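Local coordinates for putative dihydrodipicolinate synthase (Thermus thermophilus, PDB 2PCQ), which is a putative member of the dihydrodipicolinate synthetase family, built as a TIM barrel and assembled from four chains, and is of unestablished function, at residues 5-10 against 250-255; 35-40 against 54-59; 41-46 against 236-241; 27-32 against 60-65; 227-232 against 267-272. One frame throughout, in Å; residues are numbered along the deposited sequence.

Overall arrangement
Contacts 1, 2 and 3 are buried, whereas contacts 4 and 5 lie partly at the surface. Contacts 1 and 2 start from the neighbouring barrel strands 2-6 and 36-37, and contact 3 follows directly on 35-40; Thr8 OG1 of contact 1 meets Gly42 O of contact 3 at 2.7 Å. Contacts 3 and 5 share helix 216-247, which packs on helix 266-278 in contact 5 and, further along, on a barrel loop in contact 3, with centres about 17 Å apart. Chemistry differs with place: contacts 2 and 5 are largely hydrocarbon, contact 1 turns on a backbone bond, contact 3 sets aliphatic groups against polar ones, and contact 4 joins turn and loop by polar bonds.

Contact 1. Residues 5-10 against 250-255; sequences PIPTPF and LPAGYP
Phe10 and Tyr254 meet across this contact through backbone oxygens rather than ring against ring. The Phe10 ring presents its edge to Tyr254 O, which lies in the ring plane 3.5 Å from Phe10 CD2; the Tyr254 ring in turn has Phe10 O near its plane, at the Tyr254 CD2 edge. CG of each stands anti to the carbonyl carbon, beside the backbone N (chi1 -67° in Phe10, -53° in Tyr254), which turns the ring edge to the other residue's oxygen. Between them runs the one hydrogen bond of the pair, Tyr254 N to Phe10 O at 2.8 Å, close to straight at 165°. Further along, the Pro9 ring lies against two carbonyls: its CG is 3.4 Å from Pro251 O, while Pro9 CA makes a CH...O contact of 3.3 Å with Ala252 O. Gly253, with positive phi, brings its CA 3.5 Å from Phe10 O. The contact ties the chain leaving barrel strand 2-6 to the loop between helices 216-247 and 266-278, and Lys242 of the former helix bonds both Thr8 O and Tyr254 O. Carbonyl oxygens thus meet N-H, ammonium, C-H and ring-edge hydrogens, a largely electrostatic match made mainly by the backbone.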
# COMPACT_ATOMS: atom_id res chain seq x y z
N PRO A 5 20.87 10.51 16.03
CA PRO A 5 20.08 11.63 15.52
C PRO A 5 19.52 12.27 16.80
O PRO A 5 18.49 11.83 17.32
CB PRO A 5 19.01 10.95 14.68
CG PRO A 5 18.78 9.66 15.42
CD PRO A 5 20.20 9.22 15.76
N ILE A 6 20.20 13.28 17.32
CA ILE A 6 19.74 13.89 18.56
C ILE A 6 18.42 14.63 18.42
O ILE A 6 18.17 15.33 17.44
CB ILE A 6 20.79 14.86 19.16
CG1 ILE A 6 21.00 16.07 18.25
CG2 ILE A 6 22.11 14.13 19.38
CD1 ILE A 6 21.83 17.17 18.89
N PRO A 7 17.54 14.48 19.42
CA PRO A 7 16.25 15.16 19.36
C PRO A 7 16.43 16.65 19.62
O PRO A 7 17.47 17.07 20.12
CB PRO A 7 15.44 14.47 20.45
CG PRO A 7 16.48 14.10 21.46
CD PRO A 7 17.61 13.59 20.59
N THR A 8 15.44 17.44 19.24
CA THR A 8 15.48 18.88 19.46
C THR A 8 14.48 19.15 20.58
O THR A 8 13.28 18.96 20.42
CB THR A 8 15.07 19.66 18.20
OG1 THR A 8 15.98 19.35 17.14
CG2 THR A 8 15.11 21.16 18.47
N PRO A 9 14.98 19.59 21.75
CA PRO A 9 14.17 19.89 22.93
C PRO A 9 13.20 21.06 22.83
O PRO A 9 13.53 22.12 22.32
CB PRO A 9 15.21 20.14 24.02
CG PRO A 9 16.43 19.41 23.53
CD PRO A 9 16.42 19.72 22.06
N PHE A 10 11.98 20.83 23.33
CA PHE A 10 10.93 21.83 23.41
C PHE A 10 10.42 21.67 24.85
O PHE A 10 10.50 20.57 25.39
CB PHE A 10 9.75 21.51 22.47
CG PHE A 10 10.08 21.57 21.01
CD1 PHE A 10 10.24 22.80 20.37
CD2 PHE A 10 10.22 20.40 20.26
CE1 PHE A 10 10.54 22.87 19.01
CE2 PHE A 10 10.52 20.45 18.90
CZ PHE A 10 10.69 21.69 18.27
N LEU A 250 18.70 13.23 30.97
CA LEU A 250 19.17 14.18 29.97
C LEU A 250 18.04 15.14 29.57
O LEU A 250 16.87 14.76 29.55
CB LEU A 250 19.71 13.44 28.74
CG LEU A 250 21.02 12.67 28.96
CD1 LEU A 250 21.49 12.06 27.65
CD2 LEU A 250 22.08 13.61 29.50
N PRO A 251 18.39 16.40 29.24
CA PRO A 251 17.41 17.42 28.85
C PRO A 251 16.86 17.31 27.43
O PRO A 251 16.98 18.25 26.64
CB PRO A 251 18.20 18.72 29.07
CG PRO A 251 19.57 18.33 28.62
CD PRO A 251 19.75 16.96 29.28
N ALA A 252 16.22 16.19 27.11
CA ALA A 252 15.66 15.97 25.78
C ALA A 252 14.37 16.76 25.53
O ALA A 252 13.97 16.95 24.39
CB ALA A 252 15.41 14.49 25.56
N GLY A 253 13.73 17.20 26.61
CA GLY A 253 12.50 17.95 26.44
C GLY A 253 11.33 17.09 25.99
O GLY A 253 11.33 15.87 26.18
N TYR A 254 10.33 17.73 25.38
CA TYR A 254 9.12 17.04 24.94
C TYR A 254 8.80 17.27 23.47
O TYR A 254 9.26 18.25 22.88
CB TYR A 254 7.93 17.54 25.77
CG TYR A 254 8.15 17.43 27.26
CD1 TYR A 254 7.66 16.35 27.98
CD2 TYR A 254 8.89 18.40 27.94
CE1 TYR A 254 7.90 16.23 29.35
CE2 TYR A 254 9.14 18.29 29.30
CZ TYR A 254 8.65 17.20 29.99
OH TYR A 254 8.91 17.09 31.34
N PRO A 255 8.01 16.38 22.87
CA PRO A 255 7.64 16.53 21.46
C PRO A 255 6.80 17.80 21.36
O PRO A 255 6.09 18.16 22.30
CB PRO A 255 6.82 15.27 21.17
CG PRO A 255 7.40 14.27 22.13
CD PRO A 255 7.55 15.08 23.39

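Contact 2. Residues 35-40 against 54-59; sequences LLVYGS and RGLRAL
Val37 and Leu59 meet tip to tip, and this is the tight part of the contact. Leu59 CD1 sits between the two methyls of the valine, 3.7 Å from Val37 CG2 and 3.8 Å from Val37 CG1. The valine sets CG1 anti to its own nitrogen (chi1 -178°) and CG2 anti to the carbonyl carbon, presenting both branches to the leucine. Phe21 of helix 18-28 packs on both residues. The looser part is Leu56, whose CD1 stands 4.3 Å from Val37 CG1 and whose CB is 4.4 Å from Tyr38 CE2. The Val37 CG1 methyl also lies over the centre of one face of the Tyr38 ring. These side chains fill the layer between strand and helix in the beta-alpha-beta unit of strand 36-37, helix 49-57 and strand 66-69, one of the repeated crossovers from which the barrel is built. The tyrosine end is polar but close. Tyr38 OH comes 3.4 Å from Gly55 CA, where the absence of a side chain lets it approach the helix backbone, and its bonding partner is Arg52 O. Leu56 N is near the same hydroxyl but poorly angled for a bond. On the outer, solvent side of the helix Arg54 and Arg57 turn away from the strand, Arg54 forming salt bridges with Glu18 and Glu50.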
# COMPACT_ATOMS: atom_id res chain seq x y z
N LEU A 35 27.57 13.77 15.52
CA LEU A 35 26.14 13.96 15.72
C LEU A 35 25.41 14.29 14.43
O LEU A 35 25.99 14.84 13.49
CB LEU A 35 25.89 15.12 16.70
CG LEU A 35 26.51 15.12 18.09
CD1 LEU A 35 26.20 16.45 18.76
CD2 LEU A 35 25.96 13.96 18.92
N LEU A 36 24.13 13.93 14.39
CA LEU A 36 23.28 14.27 13.26
C LEU A 36 22.26 15.22 13.85
O LEU A 36 21.44 14.82 14.69
CB LEU A 36 22.56 13.04 12.69
CG LEU A 36 21.31 13.39 11.85
CD1 LEU A 36 21.67 14.38 10.74
CD2 LEU A 36 20.71 12.13 11.25
N VAL A 37 22.32 16.49 13.45
CA VAL A 37 21.39 17.50 13.94
C VAL A 37 20.23 17.61 12.94
O VAL A 37 20.44 17.64 11.74
CB VAL A 37 22.08 18.88 14.06
CG1 VAL A 37 21.10 19.91 14.62
CG2 VAL A 37 23.29 18.78 14.97
N TYR A 38 19.01 17.65 13.46
CA TYR A 38 17.81 17.74 12.64
C TYR A 38 17.61 16.52 11.73
O TYR A 38 17.25 16.66 10.56
CB TYR A 38 17.82 19.02 11.78
CG TYR A 38 17.83 20.32 12.58
CD1 TYR A 38 17.25 20.39 13.85
CD2 TYR A 38 18.39 21.48 12.05
CE1 TYR A 38 17.24 21.58 14.57
CE2 TYR A 38 18.38 22.68 12.76
CZ TYR A 38 17.81 22.72 14.02
OH TYR A 38 17.78 23.90 14.73
N GLY A 39 17.86 15.34 12.29
CA GLY A 39 17.66 14.11 11.55
C GLY A 39 16.17 13.83 11.62
O GLY A 39 15.42 14.67 12.12
N SER A 40 15.71 12.67 11.16
CA SER A 40 14.28 12.37 11.20
C SER A 40 13.72 12.33 12.62
O SER A 40 12.53 12.57 12.82
CB SER A 40 13.98 11.04 10.47
OG SER A 40 14.67 9.95 11.05
N ARG A 54 18.13 29.39 14.65
CA ARG A 54 18.42 29.67 16.05
C ARG A 54 18.91 28.41 16.77
O ARG A 54 19.90 28.45 17.51
CB ARG A 54 17.16 30.20 16.73
CG ARG A 54 17.41 31.07 17.95
CD ARG A 54 16.12 31.76 18.37
NE ARG A 54 15.18 30.85 19.01
CZ ARG A 54 13.86 30.91 18.86
NH1 ARG A 54 13.32 31.84 18.09
NH2 ARG A 54 13.08 30.04 19.50
N GLY A 55 18.22 27.30 16.54
CA GLY A 55 18.60 26.05 17.18
C GLY A 55 20.02 25.62 16.85
O GLY A 55 20.76 25.20 17.74
N LEU A 56 20.40 25.71 15.59
CA LEU A 56 21.73 25.31 15.16
C LEU A 56 22.82 26.23 15.70
O LEU A 56 23.91 25.78 16.03
CB LEU A 56 21.80 25.23 13.63
CG LEU A 56 23.10 24.73 13.00
CD1 LEU A 56 23.46 23.36 13.57
CD2 LEU A 56 22.94 24.65 11.49
N ARG A 57 22.52 27.53 15.79
CA ARG A 57 23.48 28.50 16.32
C ARG A 57 23.76 28.26 17.80
O ARG A 57 24.79 28.67 18.32
CB ARG A 57 22.96 29.93 16.16
CG ARG A 57 22.93 30.47 14.73
CD ARG A 57 22.82 32.00 14.75
NE ARG A 57 21.59 32.47 15.38
CZ ARG A 57 20.42 32.60 14.75
NH1 ARG A 57 20.33 32.31 13.46
NH2 ARG A 57 19.35 33.03 15.40
N ALA A 58 22.83 27.59 18.48
CA ALA A 58 22.99 27.31 19.90
C ALA A 58 23.95 26.16 20.15
O ALA A 58 24.45 25.98 21.26
CB ALA A 58 21.63 26.99 20.52
N LEU A 59 24.22 25.37 19.12
CA LEU A 59 25.11 24.22 19.26
C LEU A 59 26.56 24.54 18.94
O LEU A 59 26.86 25.46 18.19
CB LEU A 59 24.65 23.07 18.36
CG LEU A 59 23.21 22.58 18.56
CD1 LEU A 59 22.95 21.43 17.60
CD2 LEU A 59 23.00 22.14 20.01

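Contact 3. Residues 41-46 against 236-241; sequences NGEGVH and GGVPLL
The amide of Asn41 and the carboxylate of Glu43 are the flat groups that meet helix 216-247, and each does so through an oxygen set against methyls. Asn41 OD1 lies 3.9 Å from both Leu241 CD2 and Val238 CG2, and the leucine methyl also runs beside Asn41 CB. Asn41 and Val238 slide past each other in opposite directions, and the valine CG2 also touches the backbone, 3.8 Å from Asn41 O. The carboxylate crosses the other branch of the same valine at a slant: Glu43 OE2 is 3.4 Å from Val238 CG1. Val238 divides its methyls in this way because CG1 is anti to the backbone N (chi1 175°) while CG2 is anti to the carbonyl carbon.

At the far side of the carboxylate, Glu43 OE1 accepts from His46 ND1 (2.8 Å) through its anti lone pair, and lies 16° out of the imidazole plane. The imidazole also meets the ring of Tyr259, and Tyr100 of the second subunit edge-to-face. A water lies 2.9 Å from Asn41 OD1 and, more weakly placed, near Gly237 O, and can bridge the loop after barrel strand 36-37 to a helix that is kinked at this point.

Glu43 OE2 further forms a salt bridge with Lys242, and Glu43 OE1 accepts from Arg256 N. Val238 CG1 supplies a hydrocarbon neighbour to the carboxylate, while Leu241 packs on Asn41. Lys242, Arg256 N and His46 ND1 together hold both carboxylate oxygens and fix the rotation of the group against Val238.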
# COMPACT_ATOMS: atom_id res chain seq x y z
N ASN A 41 14.56 12.04 13.61
CA ASN A 41 14.11 12.01 15.00
C ASN A 41 14.33 13.38 15.67
O ASN A 41 14.02 13.56 16.85
CB ASN A 41 14.88 10.94 15.79
CG ASN A 41 14.26 9.56 15.65
OD1 ASN A 41 13.32 9.21 16.38
ND2 ASN A 41 14.77 8.77 14.71
N GLY A 42 14.85 14.34 14.90
CA GLY A 42 15.12 15.66 15.44
C GLY A 42 14.06 16.74 15.30
O GLY A 42 14.30 17.88 15.68
N GLU A 43 12.89 16.38 14.77
CA GLU A 43 11.78 17.32 14.60
C GLU A 43 12.14 18.60 13.84
O GLU A 43 11.61 19.67 14.13
CB GLU A 43 11.17 17.68 15.96
CG GLU A 43 10.43 16.52 16.61
CD GLU A 43 9.81 16.88 17.95
OE1 GLU A 43 8.75 17.53 17.97
OE2 GLU A 43 10.40 16.51 18.99
N GLY A 44 13.02 18.47 12.85
CA GLY A 44 13.39 19.63 12.07
C GLY A 44 12.19 20.26 11.39
O GLY A 44 12.09 21.49 11.33
N VAL A 45 11.27 19.44 10.88
CA VAL A 45 10.08 19.96 10.20
C VAL A 45 9.08 20.59 11.16
O VAL A 45 8.08 21.16 10.73
CB VAL A 45 9.36 18.86 9.39
CG1 VAL A 45 10.29 18.31 8.31
CG2 VAL A 45 8.87 17.75 10.31
N HIS A 46 9.35 20.50 12.46
CA HIS A 46 8.47 21.10 13.45
C HIS A 46 8.94 22.51 13.81
O HIS A 46 8.36 23.18 14.66
CB HIS A 46 8.42 20.24 14.72
CG HIS A 46 7.55 19.03 14.59
ND1 HIS A 46 7.31 18.17 15.64
CD2 HIS A 46 6.82 18.57 13.55
CE1 HIS A 46 6.48 17.22 15.25
NE2 HIS A 46 6.16 17.44 13.98
N GLY A 236 7.87 3.40 19.10
CA GLY A 236 7.54 4.55 19.92
C GLY A 236 7.89 5.90 19.31
O GLY A 236 7.37 6.93 19.74
N GLY A 237 8.78 5.91 18.33
CA GLY A 237 9.15 7.16 17.69
C GLY A 237 9.73 8.23 18.60
O GLY A 237 10.32 7.94 19.63
N VAL A 238 9.55 9.49 18.21
CA VAL A 238 10.08 10.62 18.97
C VAL A 238 9.60 10.72 20.42
O VAL A 238 10.39 10.98 21.32
CB VAL A 238 9.81 11.96 18.24
CG1 VAL A 238 10.26 13.13 19.11
CG2 VAL A 238 10.58 11.99 16.93
N PRO A 239 8.29 10.51 20.67
CA PRO A 239 7.83 10.60 22.06
C PRO A 239 8.54 9.61 22.98
O PRO A 239 8.90 9.95 24.10
CB PRO A 239 6.33 10.31 21.94
CG PRO A 239 5.99 10.86 20.59
CD PRO A 239 7.15 10.36 19.74
N LEU A 240 8.75 8.38 22.50
CA LEU A 240 9.42 7.38 23.31
C LEU A 240 10.90 7.72 23.50
O LEU A 240 11.44 7.55 24.59
CB LEU A 240 9.29 5.98 22.68
CG LEU A 240 9.92 4.83 23.49
CD1 LEU A 240 9.34 4.82 24.90
CD2 LEU A 240 9.65 3.50 22.79
N LEU A 241 11.53 8.21 22.45
CA LEU A 241 12.94 8.59 22.51
C LEU A 241 13.18 9.68 23.55
O LEU A 241 14.07 9.58 24.38
CB LEU A 241 13.43 9.08 21.14
CG LEU A 241 14.85 9.64 21.10
CD1 LEU A 241 15.83 8.57 21.57
CD2 LEU A 241 15.19 10.11 19.69
O HOH W 1 12.86 6.87 18.07

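Contact 4. Residues 27-32 against 60-65; sequences ALEPLV and RPRKPF
The ammonium of Lys63 is gripped by carbonyls of the 3-10 turn and loop that follow helix 18-28. Lys63 NZ donates to Val32 O at 2.8 Å, nearly in line with that C=O, and to Glu29 O at 3.0 Å; its bond to Pro30 O is weak, and a water accepting from NZ also donates to Pro30 O. Glu29 O is shared with Val32 N, which comes from the opposite face of the carbonyl plane. Carbonyls gathered in this way are favourably placed for a positive charge, so the site probably stabilises the ammonium. The lysine reaches them fully stretched, each torsion beyond CG near 180°, and slides past the Glu29 side chain in the opposite direction, with their CG atoms 3.9 Å apart.

The Glu29 carboxylate in turn grips the backbone of 60-65. Its OE1 takes Arg62 N at 2.8 Å on the syn side, and its OE2 takes Lys63 N at 2.9 Å from well above the carboxylate plane, 65° out of it. A second water sits within bonding distance of both Glu29 OE2 and Lys63 O. Pro61 CB closes in on Glu29 OE2 at 3.4 Å, whereas the Arg62 guanidinium leads away into an exposed position. The Lys63 side chain thus binds backbone carbonyls of 27-32 and the Glu29 side chain binds backbone N-H groups of 60-65, joining the turn after helix 18-28 to the loop entering strand 66-69 of the TIM barrel.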
# COMPACT_ATOMS: atom_id res chain seq x y z
N ALA A 27 26.32 16.22 26.09
CA ALA A 27 26.26 15.02 26.91
C ALA A 27 26.37 13.74 26.09
O ALA A 27 26.74 12.69 26.61
CB ALA A 27 24.98 15.00 27.72
N LEU A 28 26.05 13.82 24.80
CA LEU A 28 26.09 12.64 23.95
C LEU A 28 27.30 12.54 23.02
O LEU A 28 27.83 11.46 22.81
CB LEU A 28 24.81 12.56 23.11
CG LEU A 28 23.51 12.36 23.89
CD1 LEU A 28 22.30 12.56 22.98
CD2 LEU A 28 23.51 10.96 24.48
N GLU A 29 27.72 13.68 22.48
CA GLU A 29 28.83 13.71 21.53
C GLU A 29 30.10 12.93 21.92
O GLU A 29 30.71 12.29 21.07
CB GLU A 29 29.20 15.16 21.19
CG GLU A 29 30.22 15.28 20.07
CD GLU A 29 30.44 16.71 19.61
OE1 GLU A 29 30.77 17.56 20.47
OE2 GLU A 29 30.28 16.98 18.40
N PRO A 30 30.51 12.99 23.20
CA PRO A 30 31.72 12.26 23.61
C PRO A 30 31.61 10.74 23.44
O PRO A 30 32.61 10.05 23.24
CB PRO A 30 31.87 12.65 25.08
CG PRO A 30 31.29 14.03 25.11
CD PRO A 30 30.04 13.87 24.28
N LEU A 31 30.38 10.24 23.51
CA LEU A 31 30.13 8.81 23.40
C LEU A 31 30.00 8.28 21.98
O LEU A 31 29.94 7.06 21.78
CB LEU A 31 28.85 8.47 24.17
CG LEU A 31 28.89 8.74 25.68
CD1 LEU A 31 27.49 8.76 26.25
CD2 LEU A 31 29.73 7.66 26.35
N VAL A 32 29.98 9.18 21.00
CA VAL A 32 29.82 8.79 19.60
C VAL A 32 30.85 9.41 18.66
O VAL A 32 31.62 10.28 19.05
CB VAL A 32 28.40 9.16 19.10
CG1 VAL A 32 27.36 8.37 19.87
CG2 VAL A 32 28.16 10.66 19.31
N ARG A 60 27.46 23.75 19.52
CA ARG A 60 28.89 23.90 19.31
C ARG A 60 29.54 22.52 19.32
O ARG A 60 30.28 22.17 20.24
CB ARG A 60 29.50 24.78 20.41
CG ARG A 60 29.13 26.26 20.31
CD ARG A 60 29.82 26.92 19.12
NE ARG A 60 29.49 28.33 18.99
CZ ARG A 60 28.36 28.81 18.47
NH1 ARG A 60 27.44 27.97 18.01
NH2 ARG A 60 28.16 30.12 18.41
N PRO A 61 29.25 21.70 18.29
CA PRO A 61 29.81 20.35 18.20
C PRO A 61 31.33 20.39 18.15
O PRO A 61 31.90 21.28 17.52
CB PRO A 61 29.21 19.82 16.89
CG PRO A 61 27.95 20.61 16.73
CD PRO A 61 28.38 21.99 17.14
N ARG A 62 31.98 19.44 18.81
CA ARG A 62 33.44 19.37 18.81
C ARG A 62 33.90 18.34 17.78
O ARG A 62 35.07 18.31 17.40
CB ARG A 62 33.97 18.97 20.19
CG ARG A 62 33.45 19.80 21.35
CD ARG A 62 34.23 19.55 22.65
NE ARG A 62 35.57 20.14 22.61
CZ ARG A 62 36.64 19.56 22.08
NH1 ARG A 62 36.55 18.35 21.54
NH2 ARG A 62 37.80 20.21 22.07
N LYS A 63 32.97 17.50 17.34
CA LYS A 63 33.28 16.47 16.36
C LYS A 63 32.54 16.76 15.06
O LYS A 63 31.52 17.45 15.06
CB LYS A 63 32.88 15.09 16.90
CG LYS A 63 33.56 14.73 18.21
CD LYS A 63 33.18 13.34 18.68
CE LYS A 63 33.86 13.02 20.02
NZ LYS A 63 33.54 11.66 20.51
N PRO A 64 33.05 16.25 13.92
CA PRO A 64 32.37 16.49 12.64
C PRO A 64 30.91 16.06 12.75
O PRO A 64 30.62 14.96 13.19
CB PRO A 64 33.16 15.61 11.67
CG PRO A 64 34.55 15.64 12.24
CD PRO A 64 34.29 15.48 13.73
N PHE A 65 30.00 16.94 12.35
CA PHE A 65 28.58 16.63 12.45
C PHE A 65 27.83 16.78 11.14
O PHE A 65 28.32 17.41 10.19
CB PHE A 65 27.93 17.50 13.52
CG PHE A 65 27.92 18.97 13.19
CD1 PHE A 65 26.76 19.60 12.75
CD2 PHE A 65 29.07 19.74 13.35
CE1 PHE A 65 26.74 20.97 12.48
CE2 PHE A 65 29.07 21.11 13.08
CZ PHE A 65 27.90 21.73 12.64
O HOH W 2 29.42 15.95 16.09
O HOH W 3 35.41 11.46 22.55

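Contact 5. Residues 227-232 against 267-272; sequences FPLGDL and ERFLPV
Leu232 points into helix 266-278 and meets it through CB and both methyls. Its CB lies at the edge of the Phe269 ring, 3.7 Å from Phe269 CD1. Beyond CG, which stands anti to the carbonyl carbon (chi1 -77°), the two methyls part: Leu232 CD1 reaches Val272 CG2 at 3.8 Å and passes near Arg268 O, while Leu232 CD2 lies over one face of the Arg268 guanidinium, 3.5 Å from Arg268 NH2 and offset toward the rim of the group. The leucine and arginine chains cross at about a right angle. This is antiparallel packing of two helices outside the barrel, helix 216-247 against helix 266-278, with short axes 10.1 Å apart at closest approach and a crossing angle of -150°. One turn before Leu232, Leu229 CD1 comes 3.4 Å from Phe269 CZ, and Leu229 O lies in the plane of that ring, at the CE1 edge. Val272 CG1 rests on the backbone of the same turn, 3.9 Å from Leu229 N, and reaches Pro228 CB at 4.3 Å. Leu240 and Ala244, further along helix 216-247, also pack on Phe269; at the exposed rim the Arg268 guanidinium stays 5.5 Å from Asp231 OD2, measured at NH2, and Asp231 instead pairs with Lys235.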
# COMPACT_ATOMS: atom_id res chain seq x y z
N PHE A 227 18.13 -5.99 19.94
CA PHE A 227 16.91 -6.02 19.13
C PHE A 227 15.67 -5.41 19.80
O PHE A 227 15.01 -4.56 19.21
CB PHE A 227 16.58 -7.45 18.70
CG PHE A 227 15.30 -7.56 17.91
CD1 PHE A 227 15.28 -7.26 16.55
CD2 PHE A 227 14.11 -7.89 18.55
CE1 PHE A 227 14.08 -7.28 15.84
CE2 PHE A 227 12.90 -7.91 17.85
CZ PHE A 227 12.88 -7.61 16.49
N PRO A 228 15.34 -5.84 21.03
CA PRO A 228 14.16 -5.29 21.72
C PRO A 228 14.20 -3.77 21.87
O PRO A 228 13.18 -3.10 21.70
CB PRO A 228 14.18 -6.01 23.07
CG PRO A 228 14.79 -7.34 22.72
CD PRO A 228 15.94 -6.92 21.83
N LEU A 229 15.37 -3.24 22.20
CA LEU A 229 15.55 -1.80 22.37
C LEU A 229 15.27 -1.07 21.05
O LEU A 229 14.50 -0.11 21.01
CB LEU A 229 16.98 -1.48 22.83
CG LEU A 229 17.32 0.01 22.97
CD1 LEU A 229 16.76 0.52 24.30
CD2 LEU A 229 18.83 0.23 22.92
N GLY A 230 15.90 -1.54 19.98
CA GLY A 230 15.71 -0.91 18.68
C GLY A 230 14.32 -1.08 18.11
O GLY A 230 13.79 -0.17 17.48
N ASP A 231 13.73 -2.26 18.33
CA ASP A 231 12.39 -2.57 17.83
C ASP A 231 11.33 -1.72 18.50
O ASP A 231 10.48 -1.13 17.83
CB ASP A 231 12.08 -4.05 18.07
CG ASP A 231 10.66 -4.42 17.66
OD1 ASP A 231 10.36 -4.40 16.44
OD2 ASP A 231 9.84 -4.74 18.55
N LEU A 232 11.36 -1.65 19.83
CA LEU A 232 10.38 -0.85 20.56
C LEU A 232 10.54 0.64 20.31
O LEU A 232 9.56 1.36 20.17
CB LEU A 232 10.48 -1.12 22.06
CG LEU A 232 9.86 -2.44 22.52
CD1 LEU A 232 10.16 -2.67 23.99
CD2 LEU A 232 8.35 -2.41 22.28
N GLU A 267 5.59 1.69 29.40
CA GLU A 267 5.53 0.56 30.31
C GLU A 267 6.31 -0.65 29.79
O GLU A 267 6.93 -1.38 30.56
CB GLU A 267 4.08 0.18 30.59
CG GLU A 267 3.90 -1.01 31.50
CD GLU A 267 2.48 -1.15 32.01
OE1 GLU A 267 1.55 -1.14 31.18
OE2 GLU A 267 2.29 -1.27 33.24
N ARG A 268 6.26 -0.87 28.48
CA ARG A 268 6.98 -1.99 27.88
C ARG A 268 8.46 -1.66 27.70
O ARG A 268 9.32 -2.52 27.82
CB ARG A 268 6.38 -2.34 26.51
CG ARG A 268 5.00 -2.95 26.56
CD ARG A 268 4.40 -3.06 25.16
NE ARG A 268 5.23 -3.86 24.27
CZ ARG A 268 5.01 -3.99 22.97
NH1 ARG A 268 3.99 -3.36 22.40
NH2 ARG A 268 5.81 -4.75 22.23
N PHE A 269 8.75 -0.39 27.42
CA PHE A 269 10.12 0.04 27.19
C PHE A 269 10.96 0.15 28.46
O PHE A 269 12.14 -0.21 28.46
CB PHE A 269 10.13 1.38 26.47
CG PHE A 269 11.44 1.73 25.84
CD1 PHE A 269 11.89 1.04 24.71
CD2 PHE A 269 12.23 2.74 26.36
CE1 PHE A 269 13.10 1.37 24.10
CE2 PHE A 269 13.44 3.08 25.76
CZ PHE A 269 13.88 2.39 24.63
N LEU A 270 10.37 0.67 29.53
CA LEU A 270 11.07 0.86 30.80
C LEU A 270 11.96 -0.31 31.21
O LEU A 270 13.17 -0.15 31.37
CB LEU A 270 10.07 1.19 31.91
CG LEU A 270 10.61 1.41 33.33
CD1 LEU A 270 11.64 2.54 33.35
CD2 LEU A 270 9.45 1.74 34.27
N PRO A 271 11.38 -1.51 31.36
CA PRO A 271 12.21 -2.66 31.76
C PRO A 271 13.32 -3.00 30.76
O PRO A 271 14.38 -3.49 31.14
CB PRO A 271 11.19 -3.79 31.92
CG PRO A 271 10.10 -3.40 30.98
CD PRO A 271 9.98 -1.92 31.21
N VAL A 272 13.06 -2.76 29.47
CA VAL A 272 14.06 -3.04 28.46
C VAL A 272 15.25 -2.10 28.65
O VAL A 272 16.40 -2.53 28.66
CB VAL A 272 13.49 -2.85 27.03
CG1 VAL A 272 14.61 -2.95 26.00
CG2 VAL A 272 12.44 -3.93 26.74